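Local coordinates for probable sulfate-binding lipoprotein SubI (Mycobacterium tuberculosis, PDB 6DDN), which probably binds sulfate outside the cytoplasmic membrane as the solute-binding lipoprotein of a sulfate transport system, at residues N282-T286 / V287-K291; V57-A60 / V61-P64. All coordinates share one frame; numbering follows the deposited sequence.

Contact 1. Residues N282-T286 / V287-K291; sequences NFQYT and VQAQK
Thr286 OG1 is gripped from two sides of the sequence. It donates to Phe283 O at 2.6 Å and accepts from Ala289 N at 3.2 Å. The first bond lies in the carbonyl plane of Phe283; the second is fairly straight, with an N-H...O angle of 161°. A chi1 of 62° sets OG1 between the backbone N and C of Thr286, where it can serve both partners. The hydroxyl also sits over one face of the Phe283 ring, displaced toward its rim. Ala289 CB packs against the backbone of the preceding turn, 3.3 Å from Gln284 O, and CE2 of the Phe283 ring comes to 4.1 Å from this methyl. The Gln288 chain is extended and brings OE1 to 3.7 Å from Phe283 CZ, with amide and ring planes steeply inclined.

Gln290 folds back at chi2 (-74°). Its NE2 donates to Gln284 O at 3.2 Å, from above the carbonyl plane rather than along a lone pair. The same amide also reaches Pro137 O through NE2 and Asp302 N through OE1, so both its polar atoms are engaged. Gln290 N bonds to Thr286 O at 3.0 Å and closes the first helical turn. A PEG molecule accepts from Val287 N and Gln288 N. Thr286 is thus a classical threonine N-cap, starting helix 287-295 just after helix 274-284.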
loop_
_atom_site.group_PDB
_atom_site.type_symbol
_atom_site.label_atom_id
_atom_site.label_comp_id
_atom_site.label_asym_id
_atom_site.label_seq_id
_atom_site.Cartn_x
_atom_site.Cartn_y
_atom_site.Cartn_z
ATOM N N ASN A 282 18.189 -2.845 -5.076
ATOM C CA ASN A 282 19.024 -3.057 -3.898
ATOM C C ASN A 282 19.266 -1.759 -3.141
ATOM O O ASN A 282 19.412 -1.778 -1.913
ATOM C CB ASN A 282 20.352 -3.693 -4.307
ATOM C CG ASN A 282 20.180 -5.100 -4.857
ATOM O OD1 ASN A 282 19.117 -5.707 -4.723
ATOM N ND2 ASN A 282 21.231 -5.626 -5.477
ATOM N N PHE A 283 19.298 -0.627 -3.848
ATOM C CA PHE A 283 19.486 0.657 -3.181
ATOM C C PHE A 283 18.380 0.932 -2.170
ATOM O O PHE A 283 18.607 1.644 -1.186
ATOM C CB PHE A 283 19.549 1.780 -4.219
ATOM C CG PHE A 283 19.757 3.145 -3.625
ATOM C CD1 PHE A 283 21.016 3.553 -3.216
ATOM C CD2 PHE A 283 18.694 4.022 -3.482
ATOM C CE1 PHE A 283 21.211 4.809 -2.671
ATOM C CE2 PHE A 283 18.882 5.277 -2.939
ATOM C CZ PHE A 283 20.142 5.672 -2.533
ATOM N N GLN A 284 17.185 0.371 -2.389
ATOM C CA GLN A 284 16.065 0.629 -1.490
ATOM C C GLN A 284 16.320 0.083 -0.094
ATOM O O GLN A 284 15.860 0.667 0.895
ATOM C CB GLN A 284 14.783 0.024 -2.063
ATOM C CG GLN A 284 14.438 0.513 -3.456
ATOM C CD GLN A 284 14.535 2.016 -3.574
ATOM O OE1 GLN A 284 14.087 2.749 -2.692
ATOM N NE2 GLN A 284 15.131 2.486 -4.663
ATOM N N TYR A 285 17.044 -1.028 0.011
ATOM C CA TYR A 285 17.308 -1.651 1.300
ATOM C C TYR A 285 18.511 -1.049 2.013
ATOM O O TYR A 285 18.838 -1.493 3.119
ATOM C CB TYR A 285 17.500 -3.159 1.116
ATOM C CG TYR A 285 16.255 -3.844 0.601
ATOM C CD1 TYR A 285 15.261 -4.268 1.473
ATOM C CD2 TYR A 285 16.062 -4.047 -0.760
ATOM C CE1 TYR A 285 14.115 -4.883 1.007
ATOM C CE2 TYR A 285 14.917 -4.665 -1.237
ATOM C CZ TYR A 285 13.947 -5.081 -0.348
ATOM O OH TYR A 285 12.807 -5.695 -0.815
ATOM N N THR A 286 19.171 -0.060 1.418
ATOM C CA THR A 286 20.259 0.621 2.100
ATOM C C THR A 286 19.725 1.395 3.301
ATOM O O THR A 286 18.530 1.680 3.414
ATOM C CB THR A 286 20.983 1.578 1.153
ATOM O OG1 THR A 286 20.070 2.589 0.708
ATOM C CG2 THR A 286 21.537 0.829 -0.048
ATOM N N VAL A 287 20.639 1.734 4.210
ATOM C CA VAL A 287 20.249 2.483 5.401
ATOM C C VAL A 287 19.651 3.827 5.009
ATOM O O VAL A 287 18.615 4.245 5.543
ATOM C CB VAL A 287 21.456 2.644 6.344
ATOM C CG1 VAL A 287 21.229 3.791 7.318
ATOM C CG2 VAL A 287 21.729 1.341 7.084
ATOM N N GLN A 288 20.277 4.512 4.048
ATOM C CA GLN A 288 19.804 5.832 3.640
ATOM C C GLN A 288 18.403 5.759 3.049
ATOM O O GLN A 288 17.509 6.513 3.448
ATOM C CB GLN A 288 20.777 6.451 2.638
ATOM C CG GLN A 288 20.417 7.872 2.236
ATOM C CD GLN A 288 21.136 8.325 0.979
ATOM O OE1 GLN A 288 21.740 7.519 0.268
ATOM N NE2 GLN A 288 21.069 9.621 0.695
ATOM N N ALA A 289 18.193 4.851 2.092
ATOM C CA ALA A 289 16.885 4.747 1.453
ATOM C C ALA A 289 15.803 4.381 2.460
ATOM O O ALA A 289 14.680 4.892 2.385
ATOM C CB ALA A 289 16.932 3.723 0.321
ATOM N N GLN A 290 16.120 3.498 3.411
ATOM C CA GLN A 290 15.148 3.144 4.440
ATOM C C GLN A 290 14.804 4.349 5.305
ATOM O O GLN A 290 13.640 4.541 5.679
ATOM C CB GLN A 290 15.681 1.998 5.296
ATOM C CG GLN A 290 15.708 0.664 4.578
ATOM C CD GLN A 290 14.326 0.066 4.416
ATOM O OE1 GLN A 290 13.773 -0.506 5.354
ATOM N NE2 GLN A 290 13.759 0.198 3.222
ATOM N N LYS A 291 15.801 5.174 5.631
ATOM C CA LYS A 291 15.522 6.422 6.332
ATOM C C LYS A 291 14.628 7.327 5.494
ATOM O O LYS A 291 13.717 7.977 6.021
ATOM C CB LYS A 291 16.827 7.140 6.676
ATOM C CG LYS A 291 17.551 6.611 7.895
ATOM C CD LYS A 291 18.811 7.424 8.149
ATOM C CE LYS A 291 19.614 6.881 9.319
ATOM N NZ LYS A 291 21.027 7.354 9.268
#

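Contact 2. Residues V57-A60 / V61-P64; sequences VAYA and VPEP. With SO4 (sulfate ion), chain C.
The Tyr59 ring carries the Pro62 ring on one face and a sulfate ion at its edge. Pro62 CD stands 3.8 Å from the ring centroid and only 2° off the normal, a CH-pi contact. Pro62 CG lies over the same face, 3.6 Å from Tyr59 CE1. At the edge, sulfate O2 comes to 3.5 Å from Tyr59 CD2. Val61 CG2 approaches obliquely, 3.4 Å from Tyr59 CE2. Tyr59 CG lies between its own backbone N and C (chi1 60°), which turns the ring back over the proline three residues later. Ala58 CB adds a further apolar touch, 3.7 Å from Pro62 CG. Asn108 of the neighbouring strand 106-108 touches Ala58, Tyr59 and Pro62.

Ala60 N donates to sulfate O1 at 3.0 Å, with a bent N-H...O angle of 141°. The ion is also bonded by Ser175 OG, Ser177 N, Gly218 N and Tyr236 OH, so uncharged backbone and hydroxyl donors share the grip. On the other flank of the loop, a water donates to Ala60 O at 2.7 Å and makes a weak bond with Glu63 N at the start of the helix. The loop joins strand 53-58 to helix 63-74 in a beta-alpha-beta unit. A strand-to-helix loop offering a backbone N-H to the anion is consistent with the ligand site of a sulfate-binding protein, although this ion may come from the crystallisation liquor.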
loop_
_atom_site.group_PDB
_atom_site.type_symbol
_atom_site.label_atom_id
_atom_site.label_comp_id
_atom_site.label_asym_id
_atom_site.label_seq_id
_atom_site.Cartn_x
_atom_site.Cartn_y
_atom_site.Cartn_z
ATOM N N VAL A 57 7.042 0.917 -12.745
ATOM C CA VAL A 57 5.586 0.869 -12.770
ATOM C C VAL A 57 5.132 0.567 -11.350
ATOM O O VAL A 57 5.265 -0.564 -10.871
ATOM C CB VAL A 57 5.066 -0.175 -13.768
ATOM C CG1 VAL A 57 3.558 -0.334 -13.636
ATOM C CG2 VAL A 57 5.435 0.225 -15.187
ATOM N N ALA A 58 4.614 1.581 -10.665
ATOM C CA ALA A 58 4.219 1.462 -9.271
ATOM C C ALA A 58 2.718 1.670 -9.133
ATOM O O ALA A 58 2.029 2.077 -10.073
ATOM C CB ALA A 58 4.979 2.464 -8.393
ATOM N N TYR A 59 2.211 1.388 -7.932
ATOM C CA TYR A 59 0.789 1.553 -7.663
ATOM C C TYR A 59 0.453 3.024 -7.428
ATOM O O TYR A 59 1.216 3.908 -7.826
ATOM C CB TYR A 59 0.348 0.670 -6.486
ATOM C CG TYR A 59 1.031 0.916 -5.155
ATOM C CD1 TYR A 59 2.369 0.597 -4.961
ATOM C CD2 TYR A 59 0.320 1.427 -4.079
ATOM C CE1 TYR A 59 2.987 0.808 -3.739
ATOM C CE2 TYR A 59 0.927 1.637 -2.857
ATOM C CZ TYR A 59 2.259 1.332 -2.691
ATOM O OH TYR A 59 2.856 1.549 -1.469
ATOM N N ALA A 60 -0.684 3.302 -6.788
ATOM C CA ALA A 60 -1.277 4.631 -6.880
ATOM C C ALA A 60 -0.704 5.646 -5.898
ATOM O O ALA A 60 -0.822 6.850 -6.146
ATOM C CB ALA A 60 -2.791 4.544 -6.677
ATOM N N VAL A 61 -0.105 5.213 -4.792
ATOM C CA VAL A 61 0.262 6.167 -3.744
ATOM C C VAL A 61 1.727 6.191 -3.298
ATOM O O VAL A 61 2.035 6.960 -2.377
ATOM C CB VAL A 61 -0.620 5.945 -2.503
ATOM C CG1 VAL A 61 -2.104 5.988 -2.868
ATOM C CG2 VAL A 61 -0.267 4.633 -1.838
ATOM N N PRO A 62 2.673 5.430 -3.866
ATOM C CA PRO A 62 4.024 5.435 -3.288
ATOM C C PRO A 62 4.914 6.571 -3.768
ATOM O O PRO A 62 6.090 6.612 -3.386
ATOM C CB PRO A 62 4.579 4.081 -3.737
ATOM C CG PRO A 62 4.024 3.932 -5.095
ATOM C CD PRO A 62 2.649 4.574 -5.071
ATOM N N GLU A 63 4.393 7.492 -4.576
ATOM C CA GLU A 63 5.221 8.550 -5.154
ATOM C C GLU A 63 5.992 9.385 -4.134
ATOM O O GLU A 63 7.166 9.693 -4.403
ATOM C CB GLU A 63 4.353 9.464 -6.033
ATOM C CG GLU A 63 5.126 10.562 -6.755
ATOM C CD GLU A 63 5.266 11.824 -5.927
ATOM O OE1 GLU A 63 4.556 11.946 -4.907
ATOM O OE2 GLU A 63 6.089 12.691 -6.287
ATOM N N PRO A 64 5.422 9.806 -2.995
ATOM C CA PRO A 64 6.203 10.637 -2.063
ATOM C C PRO A 64 7.511 10.006 -1.623
ATOM O O PRO A 64 8.483 10.729 -1.373
ATOM C CB PRO A 64 5.244 10.824 -0.881
ATOM C CG PRO A 64 3.900 10.754 -1.504
ATOM C CD PRO A 64 4.019 9.689 -2.553
HETATM S S SO4 C . -3.690 1.270 -5.032
HETATM O O1 SO4 C . -2.871 1.337 -6.239
HETATM O O2 SO4 C . -3.117 2.145 -4.012
HETATM O O3 SO4 C . -5.051 1.705 -5.329
HETATM O O4 SO4 C . -3.719 -0.104 -4.544
HETATM O O HOH W 1 1.362 8.364 -6.070
#

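Contact 2 comes early in the chain and contact 1 more than 200 residues later. Their centres are about 17 Å apart, and their nearest atoms are about 9 Å apart without touching. Helix 63-74 connects them. It begins within contact 2, and Trp66, Val69, Ala72 and Phe73 farther along it pack against side chains of contact 1. The late helices 274-284 and 287-295 therefore meet the first helix of the fold. Contact 2 is buried nearer the middle of the chain. It borders the bound sulfate, consistent with the ligand site of the family. Contact 1 is more peripheral and partly exposed, and does not touch the ion. It joins two late helices and rests on helix 63-74.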